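Local coordinates for peptidoglycan synthetase penicillin-binding protein 3 (Bifidobacterium adolescentis, PDB 4YE5) that probably acts as a membrane-anchored, penicillin-binding transpeptidase of peptidoglycan synthesis, at residues T65-Q70 against C75-G80; K81-T86 against V91-A96; S416-K421 against Q460-M465; G480-A485 against S556-A561. All coordinates share one frame; numbering follows the deposited sequence.

Contact 1 of 4, residues T65-Q70 against C75-G80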
loop_
_atom_site.group_PDB
_atom_site.type_symbol
_atom_site.label_atom_id
_atom_site.label_comp_id
_atom_site.label_asym_id
_atom_site.label_seq_id
_atom_site.Cartn_x
_atom_site.Cartn_y
_atom_site.Cartn_z
ATOM N N THR A 65 21.708 44.425 -23.245
ATOM C CA THR A 65 23.085 44.834 -23.038
ATOM C C THR A 65 23.928 44.530 -24.270
ATOM O O THR A 65 23.914 43.412 -24.781
ATOM C CB THR A 65 23.666 44.087 -21.822
ATOM O OG1 THR A 65 22.968 44.518 -20.644
ATOM C CG2 THR A 65 25.168 44.365 -21.660
ATOM N N THR A 66 24.656 45.535 -24.737
ATOM C CA THR A 66 25.532 45.394 -25.891
ATOM C C THR A 66 26.804 44.633 -25.503
ATOM O O THR A 66 27.426 44.922 -24.467
ATOM C CB THR A 66 25.869 46.770 -26.483
ATOM O OG1 THR A 66 24.656 47.397 -26.937
ATOM C CG2 THR A 66 26.831 46.637 -27.656
ATOM N N CYS A 67 27.165 43.630 -26.308
ATOM C CA CYS A 67 28.382 42.859 -26.048
ATOM C C CYS A 67 29.602 43.722 -26.336
ATOM O O CYS A 67 29.671 44.378 -27.370
ATOM C CB CYS A 67 28.401 41.565 -26.878
ATOM S SG CYS A 67 27.039 40.423 -26.477
ATOM N N THR A 68 30.541 43.771 -25.396
ATOM C CA THR A 68 31.741 44.587 -25.563
ATOM C C THR A 68 32.845 43.810 -24.882
ATOM O O THR A 68 32.607 42.730 -24.355
ATOM C CB THR A 68 31.624 46.006 -24.898
ATOM O OG1 THR A 68 31.568 45.876 -23.468
ATOM C CG2 THR A 68 30.401 46.767 -25.380
ATOM N N LYS A 69 34.052 44.346 -24.849
ATOM C CA LYS A 69 35.100 43.607 -24.153
ATOM C C LYS A 69 34.859 43.659 -22.647
ATOM O O LYS A 69 35.385 42.843 -21.907
ATOM C CB LYS A 69 36.494 44.115 -24.516
ATOM C CG LYS A 69 36.815 45.498 -24.003
ATOM C CD LYS A 69 38.211 45.924 -24.456
ATOM C CE LYS A 69 38.240 46.220 -25.949
ATOM N NZ LYS A 69 37.508 47.472 -26.249
ATOM N N GLN A 70 34.036 44.603 -22.193
ATOM C CA GLN A 70 33.743 44.697 -20.759
ATOM C C GLN A 70 32.700 43.703 -20.250
ATOM O O GLN A 70 32.707 43.312 -19.078
ATOM C CB GLN A 70 33.313 46.112 -20.408
ATOM C CG GLN A 70 34.377 47.161 -20.633
ATOM C CD GLN A 70 34.164 48.349 -19.705
ATOM O OE1 GLN A 70 33.999 48.166 -18.493
ATOM N NE2 GLN A 70 34.132 49.558 -20.265
ATOM N N CYS A 75 25.683 39.610 -21.782
ATOM C CA CYS A 75 25.140 40.584 -22.723
ATOM C C CYS A 75 24.135 39.885 -23.624
ATOM O O CYS A 75 23.880 38.677 -23.486
ATOM C CB CYS A 75 26.263 41.192 -23.573
ATOM S SG CYS A 75 27.236 39.927 -24.514
ATOM N N HIS A 76 23.558 40.644 -24.546
ATOM C CA HIS A 76 22.541 40.090 -25.410
ATOM C C HIS A 76 22.966 40.326 -26.849
ATOM O O HIS A 76 23.407 41.419 -27.215
ATOM C CB HIS A 76 21.185 40.741 -25.118
ATOM C CG HIS A 76 20.763 40.634 -23.685
ATOM N ND1 HIS A 76 20.987 41.640 -22.764
ATOM C CD2 HIS A 76 20.152 39.634 -23.005
ATOM C CE1 HIS A 76 20.519 41.267 -21.585
ATOM N NE2 HIS A 76 20.008 40.053 -21.706
ATOM N N GLN A 77 22.862 39.280 -27.660
ATOM C CA GLN A 77 23.205 39.387 -29.073
ATOM C C GLN A 77 22.409 38.390 -29.911
ATOM O O GLN A 77 21.932 37.382 -29.414
ATOM C CB GLN A 77 24.710 39.187 -29.289
ATOM C CG GLN A 77 25.268 37.931 -28.646
ATOM C CD GLN A 77 26.773 37.793 -28.834
ATOM O OE1 GLN A 77 27.383 38.519 -29.626
ATOM N NE2 GLN A 77 27.379 36.866 -28.098
ATOM N N ILE A 78 22.249 38.712 -31.185
ATOM C CA ILE A 78 21.638 37.791 -32.129
ATOM C C ILE A 78 22.556 37.743 -33.341
ATOM O O ILE A 78 22.858 38.783 -33.931
ATOM C CB ILE A 78 20.230 38.248 -32.542
ATOM C CG1 ILE A 78 19.258 38.030 -31.379
ATOM C CG2 ILE A 78 19.741 37.436 -33.747
ATOM C CD1 ILE A 78 18.160 39.057 -31.293
ATOM N N ASN A 79 23.032 36.543 -33.670
ATOM C CA ASN A 79 23.978 36.367 -34.766
ATOM C C ASN A 79 25.185 37.278 -34.609
ATOM O O ASN A 79 25.669 37.846 -35.581
ATOM C CB ASN A 79 23.298 36.610 -36.121
ATOM C CG ASN A 79 22.095 35.691 -36.349
ATOM O OD1 ASN A 79 22.095 34.529 -35.936
ATOM N ND2 ASN A 79 21.062 36.217 -37.001
ATOM N N GLY A 80 25.648 37.435 -33.372
ATOM C CA GLY A 80 26.854 38.196 -33.093
ATOM C C GLY A 80 26.731 39.711 -33.139
ATOM O O GLY A 80 27.744 40.410 -33.177
HETATM O O HOH W 1 25.392 42.847 -28.311
#
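The carbonyl oxygen of Thr65 takes a hydrogen bond from the backbone N of His76, 2.8 Å from O to N, and Cys75 CB rests against the same oxygen. This is one half of a two-point clasp at the neck of a disulfide-closed loop, in the part of the chain matched to the penicillin-binding protein dimerisation domain. The other half uses the imidazole: Thr65 N donates to His76 ND1 over 2.9 Å, nearly straight at 169° and close to the ring plane. Both backbone polar atoms of Thr65 are therefore satisfied by one residue, His76, whose ring swings back to the donor because CG lies beside its own backbone N (chi1 -56°). Since ND1 accepts, the proton is expected on NE2, which is bonded to the carbonyl oxygen of Asn135, while Phe62 meets the imidazole edge-to-face. The ring is thus held from two ends, which should fix its flip state.

Beyond the clasp the two segments are locked covalently. Cys67 SG and Cys75 SG join at 2.0 Å with a disulfide torsion of 90°, the relaxed value for such a bridge. A water bridges the two segments where the backbones part, accepting from Cys67 N and donating to His76 O. Thr65 CG2 leans on Cys75 CB, adding an apolar touch next to the bridge. The extended Gln77 side chain passes alongside the sulfur, its amide carbon CD 3.5 Å from Cys67 SG.

Contact 2 of 4, residues K81-T86 against V91-A96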
loop_
_atom_site.group_PDB
_atom_site.type_symbol
_atom_site.label_atom_id
_atom_site.label_comp_id
_atom_site.label_asym_id
_atom_site.label_seq_id
_atom_site.Cartn_x
_atom_site.Cartn_y
_atom_site.Cartn_z
ATOM N N LYS A 81 25.502 40.222 -33.134
ATOM C CA LYS A 81 25.256 41.666 -33.223
ATOM C C LYS A 81 24.231 42.082 -32.162
ATOM O O LYS A 81 23.451 41.247 -31.699
ATOM C CB LYS A 81 24.735 42.041 -34.621
ATOM C CG LYS A 81 25.697 41.714 -35.779
ATOM C CD LYS A 81 26.880 42.689 -35.830
ATOM C CE LYS A 81 28.013 42.159 -36.707
ATOM N NZ LYS A 81 28.584 40.887 -36.168
ATOM N N PRO A 82 24.227 43.371 -31.778
ATOM C CA PRO A 82 23.256 43.848 -30.782
ATOM C C PRO A 82 21.814 43.611 -31.222
ATOM O O PRO A 82 21.528 43.532 -32.425
ATOM C CB PRO A 82 23.545 45.349 -30.701
ATOM C CG PRO A 82 24.992 45.475 -31.132
ATOM C CD PRO A 82 25.163 44.433 -32.195
ATOM N N VAL A 83 20.924 43.497 -30.245
ATOM C CA VAL A 83 19.524 43.171 -30.507
ATOM C C VAL A 83 18.878 44.296 -31.340
ATOM O O VAL A 83 18.117 44.027 -32.270
ATOM C CB VAL A 83 18.756 42.909 -29.189
ATOM C CG1 VAL A 83 17.279 42.691 -29.449
ATOM C CG2 VAL A 83 19.357 41.695 -28.440
ATOM N N GLY A 84 19.203 45.547 -31.015
ATOM C CA GLY A 84 18.813 46.677 -31.855
ATOM C C GLY A 84 17.487 47.347 -31.525
ATOM O O GLY A 84 17.198 48.414 -32.033
ATOM N N VAL A 85 16.676 46.714 -30.682
ATOM C CA VAL A 85 15.427 47.309 -30.217
ATOM C C VAL A 85 15.369 47.108 -28.713
ATOM O O VAL A 85 16.291 46.528 -28.149
ATOM C CB VAL A 85 14.185 46.661 -30.883
ATOM C CG1 VAL A 85 14.073 47.107 -32.344
ATOM C CG2 VAL A 85 14.235 45.126 -30.778
ATOM N N THR A 86 14.300 47.580 -28.071
ATOM C CA THR A 86 14.137 47.432 -26.624
ATOM C C THR A 86 12.798 46.830 -26.292
ATOM O O THR A 86 11.966 46.603 -27.180
ATOM C CB THR A 86 14.259 48.790 -25.863
ATOM O OG1 THR A 86 13.132 49.629 -26.166
ATOM C CG2 THR A 86 15.549 49.515 -26.235
ATOM N N VAL A 91 12.791 41.280 -26.296
ATOM C CA VAL A 91 12.589 39.966 -25.713
ATOM C C VAL A 91 12.080 39.000 -26.774
ATOM O O VAL A 91 12.525 37.843 -26.843
ATOM C CB VAL A 91 11.592 39.980 -24.515
ATOM C CG1 VAL A 91 11.413 38.551 -23.936
ATOM C CG2 VAL A 91 12.057 40.950 -23.426
ATOM N N ALA A 92 11.154 39.473 -27.608
ATOM C CA ALA A 92 10.556 38.615 -28.632
ATOM C C ALA A 92 11.604 38.136 -29.640
ATOM O O ALA A 92 11.621 36.968 -30.008
ATOM C CB ALA A 92 9.382 39.333 -29.353
ATOM N N ARG A 93 12.483 39.042 -30.063
ATOM C CA ARG A 93 13.542 38.708 -31.022
ATOM C C ARG A 93 14.505 37.668 -30.479
ATOM O O ARG A 93 14.963 36.780 -31.203
ATOM C CB ARG A 93 14.336 39.955 -31.401
ATOM C CG ARG A 93 13.865 40.595 -32.660
ATOM C CD ARG A 93 14.641 41.850 -32.972
ATOM N NE ARG A 93 13.971 42.597 -34.029
ATOM C CZ ARG A 93 14.426 43.726 -34.555
ATOM N NH1 ARG A 93 15.570 44.270 -34.129
ATOM N NH2 ARG A 93 13.735 44.307 -35.511
ATOM N N LEU A 94 14.842 37.800 -29.203
ATOM C CA LEU A 94 15.731 36.842 -28.561
ATOM C C LEU A 94 15.060 35.477 -28.460
ATOM O O LEU A 94 15.683 34.440 -28.692
ATOM C CB LEU A 94 16.157 37.360 -27.176
ATOM C CG LEU A 94 17.141 38.530 -27.177
ATOM C CD1 LEU A 94 17.189 39.225 -25.816
ATOM C CD2 LEU A 94 18.551 38.054 -27.590
ATOM N N LEU A 95 13.777 35.480 -28.133
ATOM C CA LEU A 95 13.052 34.244 -27.849
ATOM C C LEU A 95 12.641 33.492 -29.100
ATOM O O LEU A 95 12.583 32.261 -29.093
ATOM C CB LEU A 95 11.763 34.541 -27.086
ATOM C CG LEU A 95 11.799 34.702 -25.583
ATOM C CD1 LEU A 95 10.388 35.042 -25.091
ATOM C CD2 LEU A 95 12.295 33.410 -24.986
ATOM N N ALA A 96 12.295 34.241 -30.141
ATOM C CA ALA A 96 11.670 33.660 -31.339
ATOM C C ALA A 96 12.371 32.418 -31.919
ATOM O O ALA A 96 11.723 31.379 -32.102
ATOM C CB ALA A 96 11.441 34.742 -32.417
#
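The backbone of Val83 approaches that of Arg93 only to 7.5 Å between CA atoms, a loop lying beside one face of a helix, so helix side chains reach across to the loop, one of them to a backbone carbonyl. The loop leads directly into helix 87-99, making this a local loop-on-helix contact within the dimerisation-domain region, and it has a polar and an apolar half.

Arg93 carries the polar half. Its chain runs extended from CG to NE and brings the guanidinium to the loop, where NH1 donates to the carbonyl oxygen of Val83 across 3.2 Å. The oxygen sits at the edge of the guanidinium and the nitrogen lies in the carbonyl plane, yet the angle at hydrogen is only 140°, so the bond is well aligned in plane but bent. Val85 crosses the arginine at about a right angle and holds it from another direction: CG1 lies over one face of the guanidinium, 3.7 Å from Arg93 NH1, while CG2 touches NH1 as closely and also lies 4.0 Å from Arg93 CD. The group thereby has one methyl, CG1, on a face and is anchored at its rim.

The apolar half is deeper. Val83 and Leu94 are both buried, and Val83 also touches Ala90 of the same helix and His76, earlier in the same loop. The Val83 and Leu94 side chains cross at about a right angle, with Val83 CG2 set 3.8 Å from Leu94 CD2.

Contact 3 of 4, residues S416-K421 against Q460-M465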
loop_
_atom_site.group_PDB
_atom_site.type_symbol
_atom_site.label_atom_id
_atom_site.label_comp_id
_atom_site.label_asym_id
_atom_site.label_seq_id
_atom_site.Cartn_x
_atom_site.Cartn_y
_atom_site.Cartn_z
ATOM N N SER A 416 0.886 -14.815 10.635
ATOM C CA SER A 416 2.329 -14.898 10.410
ATOM C C SER A 416 3.060 -15.260 11.702
ATOM O O SER A 416 4.118 -15.902 11.669
ATOM C CB SER A 416 2.887 -13.572 9.881
ATOM O OG SER A 416 3.199 -12.711 10.961
ATOM N N VAL A 417 2.495 -14.859 12.837
ATOM C CA VAL A 417 3.132 -15.148 14.138
ATOM C C VAL A 417 3.339 -16.656 14.312
ATOM O O VAL A 417 4.393 -17.101 14.787
ATOM C CB VAL A 417 2.287 -14.636 15.338
ATOM C CG1 VAL A 417 2.814 -15.203 16.663
ATOM C CG2 VAL A 417 2.276 -13.133 15.367
ATOM N N ILE A 418 2.332 -17.439 13.927
ATOM C CA ILE A 418 2.441 -18.901 14.004
ATOM C C ILE A 418 3.477 -19.454 13.010
ATOM O O ILE A 418 4.132 -20.472 13.257
ATOM C CB ILE A 418 1.076 -19.593 13.696
ATOM C CG1 ILE A 418 -0.068 -18.969 14.511
ATOM C CG2 ILE A 418 1.165 -21.085 13.896
ATOM C CD1 ILE A 418 0.188 -18.888 16.010
ATOM N N ALA A 419 3.572 -18.814 11.858
ATOM C CA ALA A 419 4.534 -19.218 10.818
ATOM C C ALA A 419 5.961 -18.853 11.165
ATOM O O ALA A 419 6.916 -19.490 10.687
ATOM C CB ALA A 419 4.138 -18.549 9.467
ATOM N N ASN A 420 6.113 -17.792 11.955
ATOM C CA ASN A 420 7.417 -17.206 12.219
ATOM C C ASN A 420 7.911 -17.500 13.649
ATOM O O ASN A 420 8.490 -16.639 14.315
ATOM C CB ASN A 420 7.372 -15.689 11.963
ATOM C CG ASN A 420 8.750 -15.084 11.801
ATOM O OD1 ASN A 420 9.650 -15.724 11.279
ATOM N ND2 ASN A 420 8.922 -13.846 12.255
ATOM N N LYS A 421 7.641 -18.711 14.125
ATOM C CA LYS A 421 8.183 -19.186 15.403
ATOM C C LYS A 421 7.713 -18.369 16.607
ATOM O O LYS A 421 8.414 -18.300 17.618
ATOM C CB LYS A 421 9.718 -19.239 15.353
ATOM C CG LYS A 421 10.255 -20.230 14.309
ATOM C CD LYS A 421 11.733 -20.056 14.070
ATOM C CE LYS A 421 12.301 -21.254 13.329
ATOM N NZ LYS A 421 13.746 -21.059 13.046
ATOM N N GLN A 460 3.202 -26.070 17.815
ATOM C CA GLN A 460 2.021 -26.904 18.060
ATOM C C GLN A 460 0.799 -26.354 17.334
ATOM O O GLN A 460 -0.026 -27.117 16.829
ATOM C CB GLN A 460 1.756 -27.024 19.563
ATOM C CG GLN A 460 2.852 -27.811 20.273
ATOM C CD GLN A 460 2.763 -27.759 21.797
ATOM O OE1 GLN A 460 1.918 -27.074 22.371
ATOM N NE2 GLN A 460 3.653 -28.487 22.454
HETATM N N MSE A 461 0.688 -25.030 17.275
HETATM C CA MSE A 461 -0.422 -24.391 16.566
HETATM C C MSE A 461 -0.284 -24.566 15.041
HETATM O O MSE A 461 -1.260 -24.742 14.332
HETATM C CB MSE A 461 -0.498 -22.902 16.919
HETATM C CG MSE A 461 -0.964 -22.607 18.339
HETATM SE SE MSE A 461 -2.682 -23.418 18.693
HETATM C CE MSE A 461 -3.736 -22.553 17.323
ATOM N N LEU A 462 0.941 -24.515 14.539
ATOM C CA LEU A 462 1.188 -24.750 13.119
ATOM C C LEU A 462 0.768 -26.179 12.755
ATOM O O LEU A 462 0.142 -26.426 11.714
ATOM C CB LEU A 462 2.686 -24.559 12.835
ATOM C CG LEU A 462 3.170 -24.522 11.391
ATOM C CD1 LEU A 462 2.548 -23.358 10.647
ATOM C CD2 LEU A 462 4.691 -24.393 11.367
ATOM N N ASN A 463 1.133 -27.117 13.625
ATOM C CA ASN A 463 0.742 -28.514 13.500
ATOM C C ASN A 463 -0.801 -28.664 13.486
ATOM O O ASN A 463 -1.362 -29.368 12.649
ATOM C CB ASN A 463 1.379 -29.304 14.649
ATOM C CG ASN A 463 1.201 -30.814 14.517
ATOM O OD1 ASN A 463 0.100 -31.310 14.284
ATOM N ND2 ASN A 463 2.294 -31.551 14.688
ATOM N N ALA A 464 -1.486 -27.985 14.399
ATOM C CA ALA A 464 -2.959 -28.036 14.431
ATOM C C ALA A 464 -3.569 -27.359 13.198
ATOM O O ALA A 464 -4.605 -27.807 12.683
ATOM C CB ALA A 464 -3.496 -27.402 15.722
HETATM N N MSE A 465 -2.931 -26.288 12.719
HETATM C CA MSE A 465 -3.375 -25.627 11.486
HETATM C C MSE A 465 -3.159 -26.491 10.241
HETATM O O MSE A 465 -3.931 -26.425 9.281
HETATM C CB MSE A 465 -2.723 -24.245 11.291
HETATM C CG MSE A 465 -3.160 -23.205 12.316
HETATM SE SE MSE A 465 -2.369 -21.477 11.928
HETATM C CE MSE A 465 -3.297 -21.122 10.220
#
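A buried contact of apolar side chains joins the end of helix 408-419 to the middle of helix 455-470 in the transpeptidase region, with no hydrogen bond crossing between them. One residue, Ile418, supplies all the close contacts from its side, and the backbones come near enough, 6.0 Å between the CA atoms of Ile418 and Leu462, for its branch to reach the neighbouring main chain. With CG2 anti to the backbone N, the methyl is turned onto the facing helix and stands 3.5 Å from Leu462 N.

Around that methyl, three side chains of the other helix form a seat. Met461 offers CB at 3.9 Å from Ile418 CG2, and Leu462 offers its own CB at the same distance from that methyl. One turn further on, Met465, extended at chi2 (-177°), brings its selenium 4.1 Å from Ile418 CG2. Met461, by contrast, bends at chi2 (-56°), which turns its selenium away from the isoleucine. The second branch of Ile418 contributes less, CD1 grazing Met461 CB at 4.2 Å.

Helix 290-299 packs on the same residues: Val291 and Ser295 touch Ile418, and Ser295 also touches Met461. Ile509 of strand 501-510 backs Leu462 and Met465. Such close packing of helices against one another and against a central antiparallel sheet is typical of the penicillin-binding transpeptidase fold, which is shared with the serine beta-lactamases.

Contact 4 of 4, residues G480-A485 against S556-A561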
loop_
_atom_site.group_PDB
_atom_site.type_symbol
_atom_site.label_atom_id
_atom_site.label_comp_id
_atom_site.label_asym_id
_atom_site.label_seq_id
_atom_site.Cartn_x
_atom_site.Cartn_y
_atom_site.Cartn_z
ATOM N N GLY A 480 2.205 -31.181 -4.097
ATOM C CA GLY A 480 3.587 -31.229 -3.654
ATOM C C GLY A 480 3.861 -30.436 -2.382
ATOM O O GLY A 480 4.963 -30.477 -1.850
ATOM N N TYR A 481 2.876 -29.704 -1.870
ATOM C CA TYR A 481 3.173 -28.831 -0.732
ATOM C C TYR A 481 2.211 -28.988 0.429
ATOM O O TYR A 481 0.991 -29.038 0.242
ATOM C CB TYR A 481 3.212 -27.362 -1.185
ATOM C CG TYR A 481 4.266 -27.115 -2.260
ATOM C CD1 TYR A 481 3.972 -27.300 -3.609
ATOM C CD2 TYR A 481 5.550 -26.719 -1.922
ATOM C CE1 TYR A 481 4.930 -27.094 -4.591
ATOM C CE2 TYR A 481 6.517 -26.507 -2.906
ATOM C CZ TYR A 481 6.201 -26.700 -4.232
ATOM O OH TYR A 481 7.160 -26.482 -5.210
ATOM N N ARG A 482 2.762 -29.034 1.633
ATOM C CA ARG A 482 1.943 -29.050 2.846
ATOM C C ARG A 482 1.498 -27.635 3.187
ATOM O O ARG A 482 2.282 -26.705 3.034
ATOM C CB ARG A 482 2.750 -29.658 3.995
ATOM C CG ARG A 482 3.033 -31.145 3.781
ATOM C CD ARG A 482 4.129 -31.681 4.694
ATOM N NE ARG A 482 3.914 -31.371 6.105
ATOM C CZ ARG A 482 4.826 -31.594 7.051
ATOM N NH1 ARG A 482 5.998 -32.144 6.735
ATOM N NH2 ARG A 482 4.568 -31.282 8.310
HETATM N N MSE A 483 0.245 -27.477 3.636
HETATM C CA MSE A 483 -0.288 -26.171 4.038
HETATM C C MSE A 483 -0.768 -26.207 5.474
HETATM O O MSE A 483 -1.258 -27.229 5.946
HETATM C CB MSE A 483 -1.496 -25.764 3.163
HETATM C CG MSE A 483 -1.127 -25.312 1.736
HETATM SE SE MSE A 483 -2.695 -24.784 0.678
HETATM C CE MSE A 483 -3.355 -26.521 0.297
ATOM N N ALA A 484 -0.648 -25.075 6.158
ATOM C CA ALA A 484 -1.247 -24.913 7.473
ATOM C C ALA A 484 -2.214 -23.759 7.294
ATOM O O ALA A 484 -1.804 -22.665 6.893
ATOM C CB ALA A 484 -0.207 -24.561 8.508
ATOM N N ALA A 485 -3.488 -23.988 7.583
ATOM C CA ALA A 485 -4.474 -22.963 7.255
ATOM C C ALA A 485 -5.676 -23.001 8.163
ATOM O O ALA A 485 -5.932 -24.009 8.805
ATOM C CB ALA A 485 -4.929 -23.146 5.798
ATOM N N SER A 556 8.459 -32.231 2.539
ATOM C CA SER A 556 8.733 -33.582 3.011
ATOM C C SER A 556 7.469 -34.193 3.621
ATOM O O SER A 556 6.548 -33.468 4.005
ATOM C CB SER A 556 9.858 -33.553 4.052
ATOM O OG SER A 556 11.085 -33.140 3.466
ATOM N N PRO A 557 7.410 -35.533 3.703
ATOM C CA PRO A 557 6.227 -36.172 4.290
ATOM C C PRO A 557 5.962 -35.704 5.723
ATOM O O PRO A 557 6.896 -35.487 6.501
ATOM C CB PRO A 557 6.602 -37.663 4.282
ATOM C CG PRO A 557 7.555 -37.807 3.128
ATOM C CD PRO A 557 8.350 -36.519 3.134
ATOM N N ARG A 558 4.689 -35.523 6.056
ATOM C CA ARG A 558 4.280 -35.206 7.422
ATOM C C ARG A 558 4.408 -36.437 8.340
ATOM O O ARG A 558 3.808 -37.474 8.073
ATOM C CB ARG A 558 2.833 -34.692 7.420
ATOM C CG ARG A 558 2.389 -34.102 8.754
ATOM C CD ARG A 558 0.916 -33.650 8.735
ATOM N NE ARG A 558 0.610 -32.924 9.963
ATOM C CZ ARG A 558 -0.607 -32.726 10.451
ATOM N NH1 ARG A 558 -1.674 -33.191 9.812
ATOM N NH2 ARG A 558 -0.749 -32.058 11.590
ATOM N N THR A 559 5.177 -36.326 9.424
ATOM C CA THR A 559 5.373 -37.472 10.310
ATOM C C THR A 559 5.005 -37.220 11.763
ATOM O O THR A 559 5.137 -38.110 12.589
ATOM C CB THR A 559 6.841 -37.969 10.307
ATOM O OG1 THR A 559 7.706 -36.919 10.761
ATOM C CG2 THR A 559 7.266 -38.443 8.909
ATOM N N ASP A 560 4.575 -36.013 12.098
ATOM C CA ASP A 560 4.382 -35.692 13.511
ATOM C C ASP A 560 2.999 -35.117 13.847
ATOM O O ASP A 560 2.877 -34.304 14.765
ATOM C CB ASP A 560 5.481 -34.731 13.984
ATOM C CG ASP A 560 5.454 -33.385 13.249
ATOM O OD1 ASP A 560 4.715 -33.241 12.242
ATOM O OD2 ASP A 560 6.198 -32.472 13.677
ATOM N N ALA A 561 1.967 -35.539 13.122
ATOM C CA ALA A 561 0.643 -34.941 13.299
ATOM C C ALA A 561 0.161 -35.087 14.738
ATOM O O ALA A 561 0.235 -36.160 15.305
ATOM C CB ALA A 561 -0.373 -35.573 12.336
HETATM O O HOH W 2 6.357 -33.654 10.063
#
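Arg482 reaches from the approach to strand 484-492 across to the C-terminal loop, and its CB points toward that loop. The next close atom is CD, which lies 3.1 Å from Ser556 O. The chain then turns at chi3 (52°), setting NE 3.7 Å from Arg558 CB; NE itself forms a salt bridge with Glu466. At CZ the guanidinium lies against the backbone of Arg558, whose CA stands over one face toward the rim. NH1 donates to Ser556 O, 3.1 Å away and fairly straight at 164°; the oxygen is at the guanidinium edge, while the nitrogen stands well above the carbonyl plane. NH2 packs on Arg558 CG at 3.6 Å and makes a weak bond to a water, which also accepts from Thr559 N and donates to Asp560 OD1.

The two arginine side chains cross at about a right angle, and Arg558 carries its guanidinium on to Ser467. Arg482 NH2 lies 4.6 Å from Arg558 NE, with which Glu466 makes only a long, weak ion pair. Glu466, shared between the two arginines, would be expected to offset their charges, with the water-linked Asp560 adding negative charge nearby.

How the contacts relate
The four contacts fall into two pairs at opposite ends of an elongated chain: the centres of contacts 1 and 3 are about 79 Å apart. Contacts 1 and 2, 11 Å apart between centres, follow one another in the dimerisation-domain region and share a boundary, where Ile78 CG1 meets Leu94 CD2 at 3.9 Å. Contacts 3 and 4, with centres 12 Å apart, are joined by helix 455-470: Asn463 ND2 probably bonds to Asp560 O at 2.8 Å, and Met465 O to Ala485 N at 3.0 Å. Met465 of contact 3 also touches residues of an SxxK pattern that may be the active-site motif, which would place this pair nearer the likely transpeptidase centre.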